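Local atomic coordinates of ribulose-bisphosphate carboxylase (Alicyclobacillus acidocaldarius subsp. acidocaldarius, PDB entry 4NAS), a protein that belongs to the RuBisCO large-chain family, pairing an N-terminal domain with a TIM-barrel catalytic domain, and carries calcium ions in this crystal form. Residues B[33-36]-B[37-41]; B[113-116]-B[117-121]; B[280-283]-B[284-288]. All coordinates share one frame; numbering follows the deposited sequence.

Contact 1 of 3, residues B[33-36]-B[37-41]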
loop_
_atom_site.group_PDB
_atom_site.type_symbol
_atom_site.label_atom_id
_atom_site.label_comp_id
_atom_site.label_asym_id
_atom_site.label_seq_id
_atom_site.Cartn_x
_atom_site.Cartn_y
_atom_site.Cartn_z
ATOM N N ILE B 33 -0.545 -9.806 21.260
ATOM C CA ILE B 33 -1.162 -9.539 19.961
ATOM C C ILE B 33 -2.686 -9.690 20.014
ATOM O O ILE B 33 -3.415 -8.785 19.602
ATOM C CB ILE B 33 -0.578 -10.448 18.854
ATOM C CG1 ILE B 33 0.911 -10.153 18.652
ATOM C CG2 ILE B 33 -1.347 -10.278 17.530
ATOM C CD1 ILE B 33 1.621 -11.213 17.831
ATOM N N ALA B 34 -3.159 -10.824 20.538
ATOM C CA ALA B 34 -4.593 -11.125 20.540
ATOM C C ALA B 34 -5.423 -10.104 21.328
ATOM O O ALA B 34 -6.538 -9.765 20.940
ATOM C CB ALA B 34 -4.840 -12.529 21.064
ATOM N N VAL B 35 -4.865 -9.624 22.434
ATOM C CA VAL B 35 -5.533 -8.633 23.275
ATOM C C VAL B 35 -5.296 -7.201 22.781
ATOM O O VAL B 35 -6.237 -6.420 22.642
ATOM C CB VAL B 35 -5.097 -8.795 24.750
ATOM C CG1 VAL B 35 -5.572 -7.617 25.630
ATOM C CG2 VAL B 35 -5.597 -10.134 25.294
ATOM N N GLY B 36 -4.042 -6.869 22.491
ATOM C CA GLY B 36 -3.672 -5.517 22.106
ATOM C C GLY B 36 -4.242 -5.023 20.783
ATOM O O GLY B 36 -4.456 -3.827 20.607
ATOM N N LEU B 37 -4.448 -5.929 19.836
ATOM C CA LEU B 37 -4.977 -5.556 18.522
ATOM C C LEU B 37 -6.491 -5.736 18.416
ATOM O O LEU B 37 -7.052 -5.663 17.328
ATOM C CB LEU B 37 -4.293 -6.361 17.412
ATOM C CG LEU B 37 -2.785 -6.158 17.332
ATOM C CD1 LEU B 37 -2.211 -6.969 16.180
ATOM C CD2 LEU B 37 -2.448 -4.674 17.196
ATOM N N THR B 38 -7.153 -5.965 19.543
ATOM C CA THR B 38 -8.599 -6.062 19.535
ATOM C C THR B 38 -9.239 -5.095 20.538
ATOM O O THR B 38 -9.761 -4.051 20.139
ATOM C CB THR B 38 -9.072 -7.504 19.770
ATOM O OG1 THR B 38 -8.544 -7.993 21.009
ATOM C CG2 THR B 38 -8.591 -8.398 18.626
ATOM N N ILE B 39 -9.197 -5.449 21.824
ATOM C CA ILE B 39 -9.718 -4.589 22.880
ATOM C C ILE B 39 -8.675 -3.625 23.425
ATOM O O ILE B 39 -8.995 -2.740 24.233
ATOM C CB ILE B 39 -10.301 -5.406 24.057
ATOM C CG1 ILE B 39 -9.240 -6.343 24.650
ATOM C CG2 ILE B 39 -11.507 -6.189 23.597
ATOM C CD1 ILE B 39 -9.526 -6.753 26.125
ATOM N N GLY B 40 -7.429 -3.787 22.992
ATOM C CA GLY B 40 -6.356 -2.931 23.468
ATOM C C GLY B 40 -5.830 -3.413 24.802
ATOM O O GLY B 40 -4.695 -3.882 24.901
ATOM N N THR B 41 -6.669 -3.303 25.826
ATOM C CA THR B 41 -6.350 -3.836 27.142
ATOM C C THR B 41 -7.625 -4.012 27.958
ATOM O O THR B 41 -8.668 -3.429 27.640
ATOM C CB THR B 41 -5.384 -2.923 27.926
ATOM O OG1 THR B 41 -5.264 -3.404 29.271
ATOM C CG2 THR B 41 -5.911 -1.510 27.969
#
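Leu37 leaves helix 26-36 while still tied to Ile33 one turn back: its N-H gives a bond of 3.0 Å to Ile33 O, and Leu37 CD1 rests 3.7 Å from Ile33 CG2. The two side chains lie alongside each other, pointing the same way, and both reach Tyr82 on strand 73-83, so branched hydrocarbons suit these buried places. Val35 supplies the carbonyl round which the chain then folds. Thr38 N approaches Val35 O at 3.3 Å from above the carbonyl plane, and Gly40 N adds a weak bond of 2.9 Å to the same oxygen. On the side-chain level, Val35 CG1 meets Ile39 CG1 at 4.0 Å, the branches crossing obliquely. Gly36 takes part through its backbone: its CA makes a CH···O contact of 3.4 Å with Gly40 O, answered by Gly40 CA on Gly36 O. Gly40 itself sits at the centre of a classic gamma turn (phi 82°, psi -68°), which a residue without a side chain adopts most readily. Thr38, with chi1 at 57°, holds OG1 between its own N and carbonyl carbon, where it donates in the carbonyl plane to Ala34 O, 2.7 Å away; Gly58 N bonds to the same hydroxyl. Near the helix end, Ala34 O is thus served by the Thr38 hydroxyl, and Ile33 O and Val35 O by the amides of Leu37, Thr38 and Gly40.

Contact 2 of 3, residues B[113-116]-B[117-121]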
loop_
_atom_site.group_PDB
_atom_site.type_symbol
_atom_site.label_atom_id
_atom_site.label_comp_id
_atom_site.label_asym_id
_atom_site.label_seq_id
_atom_site.Cartn_x
_atom_site.Cartn_y
_atom_site.Cartn_z
ATOM N N LEU B 113 -4.963 -15.640 5.590
ATOM C CA LEU B 113 -6.155 -15.027 6.168
ATOM C C LEU B 113 -7.347 -15.929 5.946
ATOM O O LEU B 113 -7.754 -16.187 4.804
ATOM C CB LEU B 113 -6.431 -13.669 5.533
ATOM C CG LEU B 113 -5.498 -12.531 5.930
ATOM C CD1 LEU B 113 -5.846 -11.295 5.083
ATOM C CD2 LEU B 113 -5.563 -12.191 7.424
ATOM N N GLN B 114 -7.913 -16.442 7.022
ATOM C CA GLN B 114 -9.145 -17.206 6.863
ATOM C C GLN B 114 -10.319 -16.301 7.197
ATOM O O GLN B 114 -10.467 -15.846 8.334
ATOM C CB GLN B 114 -9.130 -18.463 7.730
ATOM C CG GLN B 114 -8.062 -19.466 7.285
ATOM C CD GLN B 114 -7.908 -20.638 8.235
ATOM O OE1 GLN B 114 -8.787 -21.497 8.323
ATOM N NE2 GLN B 114 -6.783 -20.687 8.945
HETATM N N MSE B 115 -11.159 -16.044 6.206
HETATM C CA MSE B 115 -12.197 -15.029 6.361
HETATM C C MSE B 115 -13.609 -15.579 6.459
HETATM O O MSE B 115 -14.023 -16.405 5.646
HETATM C CB MSE B 115 -12.065 -13.999 5.257
HETATM C CG MSE B 115 -10.740 -13.301 5.387
HETATM SE SE MSE B 115 -10.654 -11.802 4.244
HETATM C CE MSE B 115 -12.528 -11.322 4.114
ATOM N N PRO B 116 -14.340 -15.139 7.492
ATOM C CA PRO B 116 -15.685 -15.656 7.716
ATOM C C PRO B 116 -16.599 -15.126 6.627
ATOM O O PRO B 116 -16.325 -14.064 6.050
ATOM C CB PRO B 116 -16.082 -15.056 9.068
ATOM C CG PRO B 116 -14.848 -14.423 9.613
ATOM C CD PRO B 116 -13.989 -14.083 8.452
ATOM N N ASP B 117 -17.688 -15.844 6.384
ATOM C CA ASP B 117 -18.626 -15.475 5.334
ATOM C C ASP B 117 -19.193 -14.068 5.520
ATOM O O ASP B 117 -19.312 -13.321 4.551
ATOM C CB ASP B 117 -19.757 -16.504 5.252
ATOM C CG ASP B 117 -20.613 -16.328 4.018
ATOM O OD1 ASP B 117 -20.084 -16.478 2.876
ATOM O OD2 ASP B 117 -21.811 -16.024 4.192
ATOM N N GLU B 118 -19.544 -13.713 6.755
ATOM C CA GLU B 118 -20.159 -12.412 7.022
ATOM C C GLU B 118 -19.270 -11.259 6.537
ATOM O O GLU B 118 -19.757 -10.273 5.970
ATOM C CB GLU B 118 -20.462 -12.250 8.513
ATOM C CG GLU B 118 -21.690 -12.998 8.980
ATOM C CD GLU B 118 -21.705 -13.226 10.484
ATOM O OE1 GLU B 118 -22.809 -13.422 11.040
ATOM O OE2 GLU B 118 -20.611 -13.218 11.102
ATOM N N LEU B 119 -17.966 -11.405 6.726
ATOM C CA LEU B 119 -17.013 -10.377 6.303
ATOM C C LEU B 119 -16.742 -10.373 4.782
ATOM O O LEU B 119 -16.681 -9.308 4.163
ATOM C CB LEU B 119 -15.698 -10.497 7.078
ATOM C CG LEU B 119 -14.637 -9.458 6.668
ATOM C CD1 LEU B 119 -15.071 -8.023 7.001
ATOM C CD2 LEU B 119 -13.277 -9.772 7.287
ATOM N N VAL B 120 -16.542 -11.553 4.201
ATOM C CA VAL B 120 -16.393 -11.682 2.757
ATOM C C VAL B 120 -17.550 -10.985 2.047
ATOM O O VAL B 120 -17.342 -10.236 1.115
ATOM C CB VAL B 120 -16.324 -13.170 2.330
ATOM C CG1 VAL B 120 -16.284 -13.309 0.798
ATOM C CG2 VAL B 120 -15.112 -13.841 2.954
ATOM N N ARG B 121 -18.773 -11.171 2.537
ATOM C CA ARG B 121 -19.930 -10.563 1.858
ATOM C C ARG B 121 -20.069 -9.037 1.962
ATOM O O ARG B 121 -20.893 -8.449 1.280
ATOM C CB ARG B 121 -21.238 -11.263 2.242
ATOM C CG ARG B 121 -21.333 -12.675 1.690
ATOM C CD ARG B 121 -22.585 -13.382 2.209
ATOM N NE ARG B 121 -22.693 -14.748 1.704
ATOM C CZ ARG B 121 -23.487 -15.118 0.700
ATOM N NH1 ARG B 121 -23.535 -16.390 0.321
ATOM N NH2 ARG B 121 -24.243 -14.220 0.080
#
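The guanidinium of Arg121 and the carboxylate of Asp117 are the flat groups here, meeting one helical turn apart, just after the Pro116 cap. Asp117 CG lies at the edge of the guanidinium, in its plane. Arg121 NE forms a salt bridge of 2.9 Å with Asp117 OD2, reaching the syn side of that oxygen from 21° out of the carboxylate plane. An acid suits the first turn of a helix, where it probably interacts well with the positive end of the helix dipole. Pro116 occupies the N-cap: the ring needs no N-H there, and its carbonyl receives Val120 N at 3.1 Å in an almost straight bond, with a weaker one from Leu119 N. Its CD packs 4.2 Å from Leu119 CB. Met115, a selenomethionine, bends at chi3 (28°) and lays its CE across both Leu119 CD2, at 3.6 Å, and Val120 CG2, at 3.8 Å; a long flexible chain can serve two partners in this way. Strand 108-114 thus runs into helix 117-120 across a small apolar patch. Leu294 of helix 284-295 touches Met115 and Val120, Leu94 of helix 91-99 also packs on Met115, and Val13 of strand 12-22 lies against Pro116 and Leu119.

Contact 3 of 3, residues B[280-283]-B[284-288]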
loop_
_atom_site.group_PDB
_atom_site.type_symbol
_atom_site.label_atom_id
_atom_site.label_comp_id
_atom_site.label_asym_id
_atom_site.label_seq_id
_atom_site.Cartn_x
_atom_site.Cartn_y
_atom_site.Cartn_z
ATOM N N TYR B 280 9.515 -11.319 5.344
ATOM C CA TYR B 280 8.779 -10.119 5.740
ATOM C C TYR B 280 7.585 -9.918 4.807
ATOM O O TYR B 280 7.513 -10.551 3.747
ATOM C CB TYR B 280 9.694 -8.888 5.681
ATOM C CG TYR B 280 10.860 -8.908 6.662
ATOM C CD1 TYR B 280 12.024 -9.606 6.375
ATOM C CD2 TYR B 280 10.796 -8.208 7.860
ATOM C CE1 TYR B 280 13.091 -9.615 7.261
ATOM C CE2 TYR B 280 11.861 -8.214 8.760
ATOM C CZ TYR B 280 13.002 -8.917 8.445
ATOM O OH TYR B 280 14.057 -8.932 9.316
ATOM N N GLY B 281 6.662 -9.039 5.202
ATOM C CA GLY B 281 5.547 -8.645 4.346
ATOM C C GLY B 281 4.310 -9.526 4.365
ATOM O O GLY B 281 3.979 -10.144 5.371
ATOM N N ILE B 282 3.630 -9.588 3.223
ATOM C CA ILE B 282 2.396 -10.332 3.067
ATOM C C ILE B 282 2.554 -11.271 1.879
ATOM O O ILE B 282 3.042 -10.839 0.841
ATOM C CB ILE B 282 1.238 -9.366 2.741
ATOM C CG1 ILE B 282 1.117 -8.278 3.802
ATOM C CG2 ILE B 282 -0.070 -10.114 2.622
ATOM C CD1 ILE B 282 0.101 -7.236 3.454
ATOM N N ALA B 283 2.131 -12.532 2.015
ATOM C CA ALA B 283 2.242 -13.520 0.930
ATOM C C ALA B 283 1.619 -13.068 -0.393
ATOM O O ALA B 283 0.551 -12.446 -0.419
ATOM C CB ALA B 283 1.640 -14.851 1.354
ATOM N N ALA B 284 2.262 -13.423 -1.496
ATOM C CA ALA B 284 1.773 -12.998 -2.798
ATOM C C ALA B 284 0.373 -13.486 -3.114
ATOM O O ALA B 284 -0.359 -12.790 -3.783
ATOM C CB ALA B 284 2.731 -13.380 -3.904
ATOM N N ASP B 285 -0.033 -14.655 -2.619
ATOM C CA ASP B 285 -1.368 -15.132 -2.956
ATOM C C ASP B 285 -2.464 -14.287 -2.300
ATOM O O ASP B 285 -3.609 -14.239 -2.775
ATOM C CB ASP B 285 -1.542 -16.612 -2.614
ATOM C CG ASP B 285 -1.359 -16.878 -1.142
ATOM O OD1 ASP B 285 -0.226 -16.676 -0.655
ATOM O OD2 ASP B 285 -2.340 -17.269 -0.479
ATOM N N ILE B 286 -2.122 -13.634 -1.197
ATOM C CA ILE B 286 -3.080 -12.786 -0.517
ATOM C C ILE B 286 -3.149 -11.480 -1.303
ATOM O O ILE B 286 -4.223 -11.022 -1.676
ATOM C CB ILE B 286 -2.669 -12.528 0.959
ATOM C CG1 ILE B 286 -2.717 -13.827 1.770
ATOM C CG2 ILE B 286 -3.537 -11.391 1.612
ATOM C CD1 ILE B 286 -2.082 -13.684 3.180
ATOM N N VAL B 287 -1.982 -10.919 -1.589
ATOM C CA VAL B 287 -1.877 -9.601 -2.241
ATOM C C VAL B 287 -2.468 -9.606 -3.665
ATOM O O VAL B 287 -3.241 -8.719 -4.048
ATOM C CB VAL B 287 -0.408 -9.143 -2.310
ATOM C CG1 VAL B 287 -0.285 -7.815 -3.064
ATOM C CG2 VAL B 287 0.197 -9.011 -0.902
ATOM N N LEU B 288 -2.118 -10.633 -4.429
ATOM C CA LEU B 288 -2.540 -10.720 -5.831
ATOM C C LEU B 288 -3.724 -11.635 -6.054
ATOM O O LEU B 288 -4.236 -11.727 -7.169
ATOM C CB LEU B 288 -1.363 -11.192 -6.705
ATOM C CG LEU B 288 -0.169 -10.249 -6.650
ATOM C CD1 LEU B 288 1.018 -10.808 -7.430
ATOM C CD2 LEU B 288 -0.563 -8.875 -7.189
#
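Ile282 and Ile286 pack where a short, weakly bonded strand turns into helix 284-295, the crossover helix of a beta-alpha-beta unit that joins the parallel strands 264-267 and 299-303 of the TIM barrel. The hydrogen bonds centre on Ala283, the N-cap residue. Its carbonyl oxygen accepts two amides: Val287 N, 3.2 Å away and in the carbonyl plane, and Ile286 N at 3.0 Å, from 53° above that plane. The pair grips one oxygen from different directions and fixes the first turn. A small alanine suits this tightly enclosed cap. Two of the apolar contacts meet on one methyl, Ile282 CG2. With chi1 at -56°, Ile282 sets it anti to its own N and over the new helix, 3.8 Å from Ile286 CG2 and 3.7 Å from Val287 CG2. Ile282 crosses each of these side chains at about a right angle. Branching at CB places a methyl close to the backbone and restricts the chain's rotation, which suits this buried corner. In the third, Ala283 CB meets Ile286 CD1. The one polar side chain that touches across the contact is Asp285, whose OD2 bonds to His322 NE2 on helix 313-324. Its other oxygen, OD1, makes a close packing contact with Ala283 CB at 3.3 Å.

From the N terminus, contact 1 comes first, turning the chain out of helix 26-36 toward helix 47-54. Contact 2 follows, bending the end of strand 108-114 into helix 117-120, and contact 3 much later starts helix 284-295 in the catalytic domain. Each closes a single turn, so they stand in series, neither nested nor crossed. Contact 1 lies apart, its centre about 20 Å from that of contact 2, beside the second subunit, which contact 3 also meets. Contacts 2 and 3 touch: Leu113 CD1 lies 4.2 Å from Ile286 CG2. Their strands, 108-114 and 281-282, are parallel neighbours in one mixed sheet, which joins the N-terminal domain to the barrel.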